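Side-chain contacts in phospholipase C-beta (PLC-beta) (Sepia officinalis, PDB 3QR0), which is a multidomain phospholipase C of the beta family, combining a PH domain, EF-hand repeats, a TIM-barrel domain with a bound calcium ion, and a C2 domain: residues A[164-169]-A[178-183]; A[44-49]-A[158-163]; A[196-201]-A[222-227]. One frame throughout, in Å; residues are numbered along the deposited sequence.

Interaction 1: residues A[164-169]-A[178-183]; sequences TVEMEK and QKCLSK
Lys179 and Glu166 reach for each other from opposite directions, one from helix 174-181 and the other from the residues just after helix 151-165, and their charged ends meet in a salt bridge. At Lys179 the first torsion (chi1 78°) sets CG between the backbone N and the carbonyl carbon; beyond that the chain runs straight and carries its ammonium group well clear of the helix. Lys179 NZ donates to Glu166 OE1 at 2.8 Å, arriving from above the carboxylate plane, 38° out of it. The glutamate is folded, its chain bent at chi2 (-60°), which turns the carboxylate toward the lysine. A water joins the same two groups by a second route: it donates to Glu166 OE2 at 2.7 Å and accepts from Lys179 NZ at 3.2 Å. Both charges have further partners, since Lys179 NZ also pairs with Asp61 and Glu166 OE2 with Arg161. The buried carboxylate is thus paired with two cations, one on each oxygen, which probably favours its ionised form, and a long lysine suits a place where one ammonium must serve two acids.

Next comes Cys180, which points its CB toward the other segment and brings SG loosely near the glutamate chain, Cys180 SG 4.4 Å from Glu166 CG. A small, weakly polar thiol fits beside a methylene whose carboxylate is engaged elsewhere. Past the touching residues the backbone draws in, Leu181 N and Ser182 N both donating to Gln178 O, at 3.1 and 2.9 Å. Joined by a short linker with strand 171-173, helices 151-165 and 174-181 form a helix-loop-helix unit consistent with an EF-hand, and the salt bridge ties its two halves together.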
loop_
_atom_site.group_PDB
_atom_site.type_symbol
_atom_site.label_atom_id
_atom_site.label_comp_id
_atom_site.label_asym_id
_atom_site.label_seq_id
_atom_site.Cartn_x
_atom_site.Cartn_y
_atom_site.Cartn_z
ATOM N N THR A 164 -24.824 -9.943 -10.606
ATOM C CA THR A 164 -24.147 -10.179 -11.887
ATOM C C THR A 164 -23.480 -11.550 -11.916
ATOM O O THR A 164 -23.832 -12.389 -12.739
ATOM C CB THR A 164 -23.118 -9.070 -12.217
ATOM O OG1 THR A 164 -22.004 -9.150 -11.319
ATOM C CG2 THR A 164 -23.763 -7.696 -12.113
ATOM N N VAL A 165 -22.534 -11.783 -11.010
ATOM C CA VAL A 165 -21.791 -13.048 -10.984
ATOM C C VAL A 165 -22.676 -14.227 -10.587
ATOM O O VAL A 165 -22.677 -15.264 -11.257
ATOM C CB VAL A 165 -20.598 -12.997 -10.008
ATOM C CG1 VAL A 165 -19.841 -14.325 -10.020
ATOM C CG2 VAL A 165 -19.670 -11.844 -10.354
ATOM N N GLU A 166 -23.426 -14.062 -9.501
ATOM C CA GLU A 166 -24.205 -15.157 -8.910
ATOM C C GLU A 166 -25.627 -15.273 -9.444
ATOM O O GLU A 166 -26.331 -16.227 -9.113
ATOM C CB GLU A 166 -24.275 -14.995 -7.389
ATOM C CG GLU A 166 -22.924 -14.857 -6.706
ATOM C CD GLU A 166 -22.026 -16.061 -6.919
ATOM O OE1 GLU A 166 -22.556 -17.184 -7.060
ATOM O OE2 GLU A 166 -20.792 -15.880 -6.936
ATOM N N MET A 167 -26.056 -14.313 -10.258
ATOM C CA MET A 167 -27.439 -14.282 -10.722
ATOM C C MET A 167 -27.705 -15.403 -11.725
ATOM O O MET A 167 -26.891 -15.659 -12.616
ATOM C CB MET A 167 -27.782 -12.922 -11.333
ATOM C CG MET A 167 -29.270 -12.737 -11.587
ATOM S SD MET A 167 -29.760 -11.011 -11.702
ATOM C CE MET A 167 -29.089 -10.564 -13.306
ATOM N N GLU A 168 -28.851 -16.062 -11.558
ATOM C CA GLU A 168 -29.244 -17.213 -12.374
ATOM C C GLU A 168 -30.661 -17.006 -12.898
ATOM O O GLU A 168 -31.630 -17.178 -12.157
ATOM C CB GLU A 168 -29.177 -18.496 -11.532
ATOM C CG GLU A 168 -29.640 -19.773 -12.246
ATOM C CD GLU A 168 -29.559 -21.012 -11.360
ATOM O OE1 GLU A 168 -29.354 -20.865 -10.130
ATOM O OE2 GLU A 168 -29.708 -22.136 -11.894
ATOM N N LYS A 169 -30.767 -16.631 -14.173
ATOM C CA LYS A 169 -32.057 -16.412 -14.837
ATOM C C LYS A 169 -32.860 -15.329 -14.118
ATOM O O LYS A 169 -33.981 -15.561 -13.660
ATOM C CB LYS A 169 -32.844 -17.727 -14.946
ATOM C CG LYS A 169 -31.981 -18.894 -15.419
ATOM C CD LYS A 169 -32.783 -19.990 -16.096
ATOM C CE LYS A 169 -31.866 -21.094 -16.614
ATOM N NZ LYS A 169 -32.508 -21.902 -17.687
ATOM N N GLN A 178 -25.708 -16.693 1.166
ATOM C CA GLN A 178 -25.064 -17.309 2.328
ATOM C C GLN A 178 -23.580 -17.613 2.100
ATOM O O GLN A 178 -22.753 -17.322 2.967
ATOM C CB GLN A 178 -25.811 -18.575 2.759
ATOM C CG GLN A 178 -27.078 -18.279 3.549
ATOM C CD GLN A 178 -27.936 -19.507 3.788
ATOM O OE1 GLN A 178 -27.830 -20.508 3.076
ATOM N NE2 GLN A 178 -28.802 -19.432 4.795
ATOM N N LYS A 179 -23.242 -18.184 0.943
ATOM C CA LYS A 179 -21.846 -18.545 0.653
ATOM C C LYS A 179 -20.925 -17.324 0.590
ATOM O O LYS A 179 -19.760 -17.414 0.961
ATOM C CB LYS A 179 -21.725 -19.363 -0.642
ATOM C CG LYS A 179 -21.809 -18.560 -1.929
ATOM C CD LYS A 179 -21.467 -19.395 -3.147
ATOM C CE LYS A 179 -21.411 -18.518 -4.391
ATOM N NZ LYS A 179 -21.369 -19.312 -5.644
ATOM N N CYS A 180 -21.445 -16.191 0.117
ATOM C CA CYS A 180 -20.649 -14.964 0.037
ATOM C C CYS A 180 -20.373 -14.355 1.418
ATOM O O CYS A 180 -19.425 -13.583 1.564
ATOM C CB CYS A 180 -21.329 -13.925 -0.866
ATOM S SG CYS A 180 -21.336 -14.335 -2.643
ATOM N N LEU A 181 -21.184 -14.700 2.421
ATOM C CA LEU A 181 -21.067 -14.103 3.758
ATOM C C LEU A 181 -20.455 -15.018 4.824
ATOM O O LEU A 181 -19.693 -14.543 5.667
ATOM C CB LEU A 181 -22.434 -13.596 4.244
ATOM C CG LEU A 181 -23.016 -12.376 3.521
ATOM C CD1 LEU A 181 -24.438 -12.104 3.988
ATOM C CD2 LEU A 181 -22.148 -11.141 3.725
ATOM N N SER A 182 -20.782 -16.312 4.814
ATOM C CA SER A 182 -20.320 -17.196 5.894
ATOM C C SER A 182 -20.323 -18.689 5.555
ATOM O O SER A 182 -21.136 -19.161 4.755
ATOM C CB SER A 182 -21.165 -16.965 7.153
ATOM O OG SER A 182 -20.581 -17.581 8.287
ATOM N N LYS A 183 -19.393 -19.412 6.182
ATOM C CA LYS A 183 -19.341 -20.874 6.138
ATOM C C LYS A 183 -19.856 -21.485 7.445
ATOM O O LYS A 183 -19.898 -22.709 7.581
ATOM C CB LYS A 183 -17.903 -21.344 5.894
ATOM C CG LYS A 183 -17.299 -20.853 4.587
ATOM C CD LYS A 183 -15.845 -21.297 4.430
ATOM C CE LYS A 183 -15.288 -20.901 3.068
ATOM N NZ LYS A 183 -13.858 -21.300 2.904
HETATM O O HOH W 1 -19.297 -17.978 -7.694
#

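Interaction 2: residues A[44-49]-A[158-163]; sequences RVDPKG and LYFRLT
Phe160 stands out from helix 151-165 and packs against the turn 46-49, where Asp46, Pro47 and Lys48 gather round it. At its CB the neighbour is Asp46, with Asp46 OD1 4.0 Å from Phe160 CB; the carboxylate and the ring are inclined 48° to each other. Further out, CD2 faces Pro47, with Phe160 CD2 and Pro47 CD 4.0 Å apart, and CE2 meets CG of the same residue, an apolar contact between a pyrrolidine and a phenyl ring. One face of the phenyl group belongs to Lys48. Lys48 CG sits over the middle of the Phe160 ring, 3.6 Å from the centroid and only 10° off the normal, a clear CH-pi contact. Toward the tip, the lysine chain bends at its second torsion, and this brings Lys48 CE to 3.6 Å from Phe160 CE1, with CZ close by. A lysine suits the place because its methylenes can cover the ring while the charged NZ is carried past it; in this crystal NZ hydrogen-bonds a glycerol, probably from the crystallisation liquor.

Asp46 helps to fix the turn. Asp46 OD1 accepts from Lys48 N, two residues on, at 3.0 Å, an Asx turn, with the donor 56° out of the carboxylate plane, while OD2 receives the backbone N-H groups of Tyr50 and Phe51. Over the same residues Gly49 N bonds to Asp46 O at 3.0 Å and closes a type I beta turn. Pro47 suits its second position, its ring already holding phi near the value needed, and Gly49 takes the positive phi that follows. An Asx turn laid over a type I turn thus shapes the connection between strands 39-45 and 51-54 of the PH-domain antiparallel sheet, and through Phe160 it is docked on the first helix of the EF-hand region.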
loop_
_atom_site.group_PDB
_atom_site.type_symbol
_atom_site.label_atom_id
_atom_site.label_comp_id
_atom_site.label_asym_id
_atom_site.label_seq_id
_atom_site.Cartn_x
_atom_site.Cartn_y
_atom_site.Cartn_z
ATOM N N ARG A 44 -16.521 -11.374 -18.607
ATOM C CA ARG A 44 -17.269 -10.139 -18.387
ATOM C C ARG A 44 -16.760 -9.396 -17.158
ATOM O O ARG A 44 -16.149 -9.995 -16.268
ATOM C CB ARG A 44 -18.761 -10.439 -18.229
ATOM C CG ARG A 44 -19.363 -11.254 -19.369
ATOM C CD ARG A 44 -20.814 -11.580 -19.102
ATOM N NE ARG A 44 -21.655 -10.390 -19.193
ATOM C CZ ARG A 44 -22.939 -10.344 -18.852
ATOM N NH1 ARG A 44 -23.547 -11.429 -18.381
ATOM N NH2 ARG A 44 -23.619 -9.209 -18.983
ATOM N N VAL A 45 -17.002 -8.086 -17.137
ATOM C CA VAL A 45 -16.738 -7.237 -15.974
ATOM C C VAL A 45 -18.080 -6.729 -15.457
ATOM O O VAL A 45 -18.965 -6.375 -16.247
ATOM C CB VAL A 45 -15.852 -6.025 -16.349
ATOM C CG1 VAL A 45 -15.485 -5.207 -15.107
ATOM C CG2 VAL A 45 -14.588 -6.490 -17.087
ATOM N N ASP A 46 -18.257 -6.685 -14.143
ATOM C CA ASP A 46 -19.481 -6.077 -13.619
ATOM C C ASP A 46 -19.447 -4.560 -13.887
ATOM O O ASP A 46 -18.374 -3.983 -14.104
ATOM C CB ASP A 46 -19.671 -6.375 -12.137
ATOM C CG ASP A 46 -18.684 -5.639 -11.272
ATOM O OD1 ASP A 46 -19.067 -4.606 -10.683
ATOM O OD2 ASP A 46 -17.519 -6.087 -11.205
ATOM N N PRO A 47 -20.621 -3.905 -13.881
ATOM C CA PRO A 47 -20.655 -2.482 -14.231
ATOM C C PRO A 47 -19.836 -1.541 -13.331
ATOM O O PRO A 47 -19.565 -0.410 -13.742
ATOM C CB PRO A 47 -22.147 -2.133 -14.151
ATOM C CG PRO A 47 -22.856 -3.415 -14.313
ATOM C CD PRO A 47 -21.975 -4.455 -13.685
ATOM N N LYS A 48 -19.445 -1.985 -12.135
ATOM C CA LYS A 48 -18.640 -1.146 -11.230
ATOM C C LYS A 48 -17.139 -1.431 -11.285
ATOM O O LYS A 48 -16.376 -0.798 -10.563
ATOM C CB LYS A 48 -19.125 -1.301 -9.783
ATOM C CG LYS A 48 -20.574 -0.876 -9.563
ATOM C CD LYS A 48 -20.778 0.597 -9.862
ATOM C CE LYS A 48 -22.041 1.138 -9.202
ATOM N NZ LYS A 48 -22.121 2.619 -9.292
ATOM N N GLY A 49 -16.718 -2.375 -12.126
ATOM C CA GLY A 49 -15.304 -2.722 -12.254
ATOM C C GLY A 49 -14.704 -3.386 -11.018
ATOM O O GLY A 49 -13.580 -3.072 -10.627
ATOM N N LEU A 158 -20.602 -6.354 -2.928
ATOM C CA LEU A 158 -21.283 -7.621 -2.681
ATOM C C LEU A 158 -22.611 -7.676 -3.438
ATOM O O LEU A 158 -22.959 -8.715 -4.015
ATOM C CB LEU A 158 -21.523 -7.820 -1.178
ATOM C CG LEU A 158 -22.292 -9.067 -0.741
ATOM C CD1 LEU A 158 -21.581 -10.333 -1.210
ATOM C CD2 LEU A 158 -22.476 -9.080 0.766
ATOM N N TYR A 159 -23.349 -6.565 -3.427
ATOM C CA TYR A 159 -24.615 -6.471 -4.156
ATOM C C TYR A 159 -24.410 -6.742 -5.647
ATOM O O TYR A 159 -25.180 -7.483 -6.262
ATOM C CB TYR A 159 -25.270 -5.094 -3.961
ATOM C CG TYR A 159 -26.523 -4.893 -4.784
ATOM C CD1 TYR A 159 -27.749 -5.364 -4.338
ATOM C CD2 TYR A 159 -26.476 -4.247 -6.019
ATOM C CE1 TYR A 159 -28.906 -5.195 -5.097
ATOM C CE2 TYR A 159 -27.630 -4.069 -6.787
ATOM C CZ TYR A 159 -28.838 -4.547 -6.316
ATOM O OH TYR A 159 -29.982 -4.382 -7.059
ATOM N N PHE A 160 -23.377 -6.138 -6.226
ATOM C CA PHE A 160 -23.096 -6.340 -7.649
ATOM C C PHE A 160 -22.584 -7.743 -7.957
ATOM O O PHE A 160 -22.850 -8.274 -9.041
ATOM C CB PHE A 160 -22.152 -5.269 -8.189
ATOM C CG PHE A 160 -22.867 -4.043 -8.662
ATOM C CD1 PHE A 160 -23.150 -3.003 -7.786
ATOM C CD2 PHE A 160 -23.302 -3.947 -9.976
ATOM C CE1 PHE A 160 -23.828 -1.870 -8.216
ATOM C CE2 PHE A 160 -23.980 -2.811 -10.417
ATOM C CZ PHE A 160 -24.245 -1.774 -9.531
ATOM N N ARG A 161 -21.881 -8.355 -7.009
ATOM C CA ARG A 161 -21.514 -9.753 -7.158
ATOM C C ARG A 161 -22.779 -10.609 -7.251
ATOM O O ARG A 161 -22.912 -11.442 -8.153
ATOM C CB ARG A 161 -20.641 -10.246 -6.006
ATOM C CG ARG A 161 -20.001 -11.576 -6.337
ATOM C CD ARG A 161 -19.335 -12.240 -5.168
ATOM N NE ARG A 161 -19.226 -13.683 -5.391
ATOM C CZ ARG A 161 -18.409 -14.501 -4.733
ATOM N NH1 ARG A 161 -17.585 -14.040 -3.798
ATOM N NH2 ARG A 161 -18.413 -15.795 -5.025
ATOM N N LEU A 162 -23.706 -10.386 -6.326
ATOM C CA LEU A 162 -24.939 -11.167 -6.265
ATOM C C LEU A 162 -25.835 -11.001 -7.497
ATOM O O LEU A 162 -26.465 -11.969 -7.933
ATOM C CB LEU A 162 -25.724 -10.829 -4.993
ATOM C CG LEU A 162 -25.069 -11.319 -3.697
ATOM C CD1 LEU A 162 -25.806 -10.773 -2.491
ATOM C CD2 LEU A 162 -25.019 -12.848 -3.645
ATOM N N THR A 163 -25.886 -9.792 -8.051
ATOM C CA THR A 163 -26.776 -9.494 -9.176
ATOM C C THR A 163 -26.119 -9.632 -10.559
ATOM O O THR A 163 -26.786 -9.454 -11.574
ATOM C CB THR A 163 -27.385 -8.083 -9.049
ATOM O OG1 THR A 163 -26.348 -7.089 -9.073
ATOM C CG2 THR A 163 -28.184 -7.969 -7.759
#

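Interaction 3: residues A[196-201]-A[222-227]; sequences EKIGWP and YLALLE
The last turns of two helices in the EF-hand region pack here, helix 185-198 offering Lys197 and Ile198 to Ala224 of helix 215-225. The backbones come close, 6.9 Å between Lys197 CA and Ala224 CA, and the small alanine permits it: its single methyl points toward the other helix. Ile198 makes the closer approach. With CG1 beside the backbone N (chi1 -68°), the longer branch turns toward the partner helix, and Ile198 CD1 comes to 4.1 Å from Ala224 CB, with CG1 almost as near. The other branch, CG2, goes to a different neighbour and lies over the centre of the Trp200 ring, 4.2 Å above its plane; that indole in turn stacks on Phe213. A beta-branched side chain is therefore well suited, one arm for each surface. Lys197 is more peripheral: its extended chain passes alongside the methyl, bringing Lys197 CD to 4.3 Å from Ala224 CB, so that only its aliphatic portion is used. No hydrogen bond crosses between the segments. Farther back along the same helix, Ala194 also touches Ala224, extending this close, small-residue packing.

Each helix stops just past the contact. After Ile198 the chain turns at Gly199, where phi is 101°, and Gly199 N bonds to Glu196 O at 3.0 Å; on the other side Leu226 N still reaches Tyr222 O at 3.1 Å. A Schellman motif at Gly199 thus finishes the first helix of a helix-loop-helix pair, 185-198 and 215-225, consistent with an EF-hand.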
loop_
_atom_site.group_PDB
_atom_site.type_symbol
_atom_site.label_atom_id
_atom_site.label_comp_id
_atom_site.label_asym_id
_atom_site.label_seq_id
_atom_site.Cartn_x
_atom_site.Cartn_y
_atom_site.Cartn_z
ATOM N N GLU A 196 -35.775 -13.334 5.952
ATOM C CA GLU A 196 -37.177 -13.508 6.322
ATOM C C GLU A 196 -37.776 -12.203 6.844
ATOM O O GLU A 196 -38.856 -11.803 6.422
ATOM C CB GLU A 196 -37.314 -14.613 7.374
ATOM C CG GLU A 196 -38.719 -15.171 7.524
ATOM C CD GLU A 196 -38.778 -16.344 8.490
ATOM O OE1 GLU A 196 -37.891 -16.446 9.370
ATOM O OE2 GLU A 196 -39.711 -17.168 8.371
ATOM N N LYS A 197 -37.059 -11.538 7.748
ATOM C CA LYS A 197 -37.512 -10.273 8.338
ATOM C C LYS A 197 -37.767 -9.184 7.291
ATOM O O LYS A 197 -38.671 -8.363 7.451
ATOM C CB LYS A 197 -36.485 -9.774 9.359
ATOM C CG LYS A 197 -36.917 -8.542 10.135
ATOM C CD LYS A 197 -36.026 -8.318 11.346
ATOM C CE LYS A 197 -36.556 -7.202 12.234
ATOM N NZ LYS A 197 -35.768 -7.083 13.494
ATOM N N ILE A 198 -36.970 -9.189 6.226
ATOM C CA ILE A 198 -37.093 -8.211 5.139
ATOM C C ILE A 198 -38.280 -8.502 4.214
ATOM O O ILE A 198 -38.782 -7.596 3.543
ATOM C CB ILE A 198 -35.782 -8.154 4.302
ATOM C CG1 ILE A 198 -34.647 -7.560 5.138
ATOM C CG2 ILE A 198 -35.968 -7.342 3.023
ATOM C CD1 ILE A 198 -34.933 -6.176 5.665
ATOM N N GLY A 199 -38.724 -9.757 4.187
ATOM C CA GLY A 199 -39.825 -10.180 3.323
ATOM C C GLY A 199 -39.366 -10.888 2.058
ATOM O O GLY A 199 -40.144 -11.034 1.114
ATOM N N TRP A 200 -38.107 -11.328 2.039
ATOM C CA TRP A 200 -37.566 -12.110 0.927
ATOM C C TRP A 200 -37.601 -13.597 1.251
ATOM O O TRP A 200 -37.580 -13.972 2.426
ATOM C CB TRP A 200 -36.109 -11.730 0.642
ATOM C CG TRP A 200 -35.901 -10.439 -0.088
ATOM C CD1 TRP A 200 -36.810 -9.750 -0.840
ATOM C CD2 TRP A 200 -34.673 -9.710 -0.178
ATOM N NE1 TRP A 200 -36.230 -8.626 -1.370
ATOM C CE2 TRP A 200 -34.916 -8.579 -0.982
ATOM C CE3 TRP A 200 -33.391 -9.901 0.353
ATOM C CZ2 TRP A 200 -33.924 -7.637 -1.267
ATOM C CZ3 TRP A 200 -32.406 -8.965 0.071
ATOM C CH2 TRP A 200 -32.679 -7.846 -0.733
ATOM N N PRO A 201 -37.644 -14.452 0.209
ATOM C CA PRO A 201 -37.470 -15.892 0.384
ATOM C C PRO A 201 -36.159 -16.219 1.094
ATOM O O PRO A 201 -35.117 -15.664 0.741
ATOM C CB PRO A 201 -37.440 -16.419 -1.054
ATOM C CG PRO A 201 -38.234 -15.444 -1.826
ATOM C CD PRO A 201 -37.998 -14.110 -1.183
ATOM N N TYR A 222 -28.835 -5.542 5.522
ATOM C CA TYR A 222 -27.723 -5.210 6.424
ATOM C C TYR A 222 -28.246 -4.814 7.808
ATOM O O TYR A 222 -27.754 -5.306 8.822
ATOM C CB TYR A 222 -26.864 -4.067 5.851
ATOM C CG TYR A 222 -25.675 -3.679 6.715
ATOM C CD1 TYR A 222 -24.402 -4.157 6.434
ATOM C CD2 TYR A 222 -25.825 -2.822 7.806
ATOM C CE1 TYR A 222 -23.310 -3.804 7.222
ATOM C CE2 TYR A 222 -24.742 -2.466 8.601
ATOM C CZ TYR A 222 -23.484 -2.961 8.303
ATOM O OH TYR A 222 -22.404 -2.621 9.082
ATOM N N LEU A 223 -29.244 -3.929 7.835
ATOM C CA LEU A 223 -29.846 -3.478 9.094
ATOM C C LEU A 223 -30.454 -4.642 9.877
ATOM O O LEU A 223 -30.334 -4.699 11.100
ATOM C CB LEU A 223 -30.921 -2.414 8.838
ATOM C CG LEU A 223 -30.477 -1.098 8.192
ATOM C CD1 LEU A 223 -31.681 -0.173 7.976
ATOM C CD2 LEU A 223 -29.418 -0.418 9.039
ATOM N N ALA A 224 -31.098 -5.562 9.162
ATOM C CA ALA A 224 -31.690 -6.758 9.766
ATOM C C ALA A 224 -30.655 -7.794 10.216
ATOM O O ALA A 224 -30.927 -8.575 11.129
ATOM C CB ALA A 224 -32.671 -7.407 8.794
ATOM N N LEU A 225 -29.489 -7.817 9.570
ATOM C CA LEU A 225 -28.482 -8.843 9.839
ATOM C C LEU A 225 -27.604 -8.512 11.035
ATOM O O LEU A 225 -27.534 -9.285 11.990
ATOM C CB LEU A 225 -27.591 -9.073 8.612
ATOM C CG LEU A 225 -26.504 -10.147 8.781
ATOM C CD1 LEU A 225 -27.126 -11.478 9.192
ATOM C CD2 LEU A 225 -25.690 -10.303 7.504
ATOM N N LEU A 226 -26.912 -7.378 10.973
ATOM C CA LEU A 226 -25.965 -7.022 12.026
ATOM C C LEU A 226 -26.673 -6.308 13.162
ATOM O O LEU A 226 -27.607 -5.540 12.936
ATOM C CB LEU A 226 -24.818 -6.155 11.493
ATOM C CG LEU A 226 -23.814 -6.903 10.614
ATOM C CD1 LEU A 226 -24.397 -7.120 9.238
ATOM C CD2 LEU A 226 -22.487 -6.168 10.528
ATOM N N GLU A 227 -26.227 -6.592 14.385
ATOM C CA GLU A 227 -26.663 -5.867 15.573
ATOM C C GLU A 227 -25.619 -4.795 15.877
ATOM O O GLU A 227 -24.658 -5.027 16.618
ATOM C CB GLU A 227 -26.840 -6.823 16.761
ATOM C CG GLU A 227 -28.168 -7.578 16.732
ATOM C CD GLU A 227 -28.212 -8.783 17.669
ATOM O OE1 GLU A 227 -27.143 -9.232 18.146
ATOM O OE2 GLU A 227 -29.329 -9.287 17.922
#

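Overall arrangement
Along the chain the contacts follow in series, interaction 2 closing before interaction 1 and that before interaction 3. Interactions 1 and 2 share helix 151-165 and have centres 11 Å apart; they touch through the salt bridge of Glu166 OE2 to Arg161 NH2 (3.1 Å) and through Cys180 and Leu181 packed on Leu158. Interaction 3 lies about 16 Å from interaction 1, centre to centre, and meets it where Leu181 CD1 packs on Leu225 CD2. It does not touch interaction 2, about 21 Å away between centres. Interaction 2 joins the PH domain to the EF-hand region, while interactions 1 and 3 pack helices within that region, probably in its first and second helix-loop-helix units.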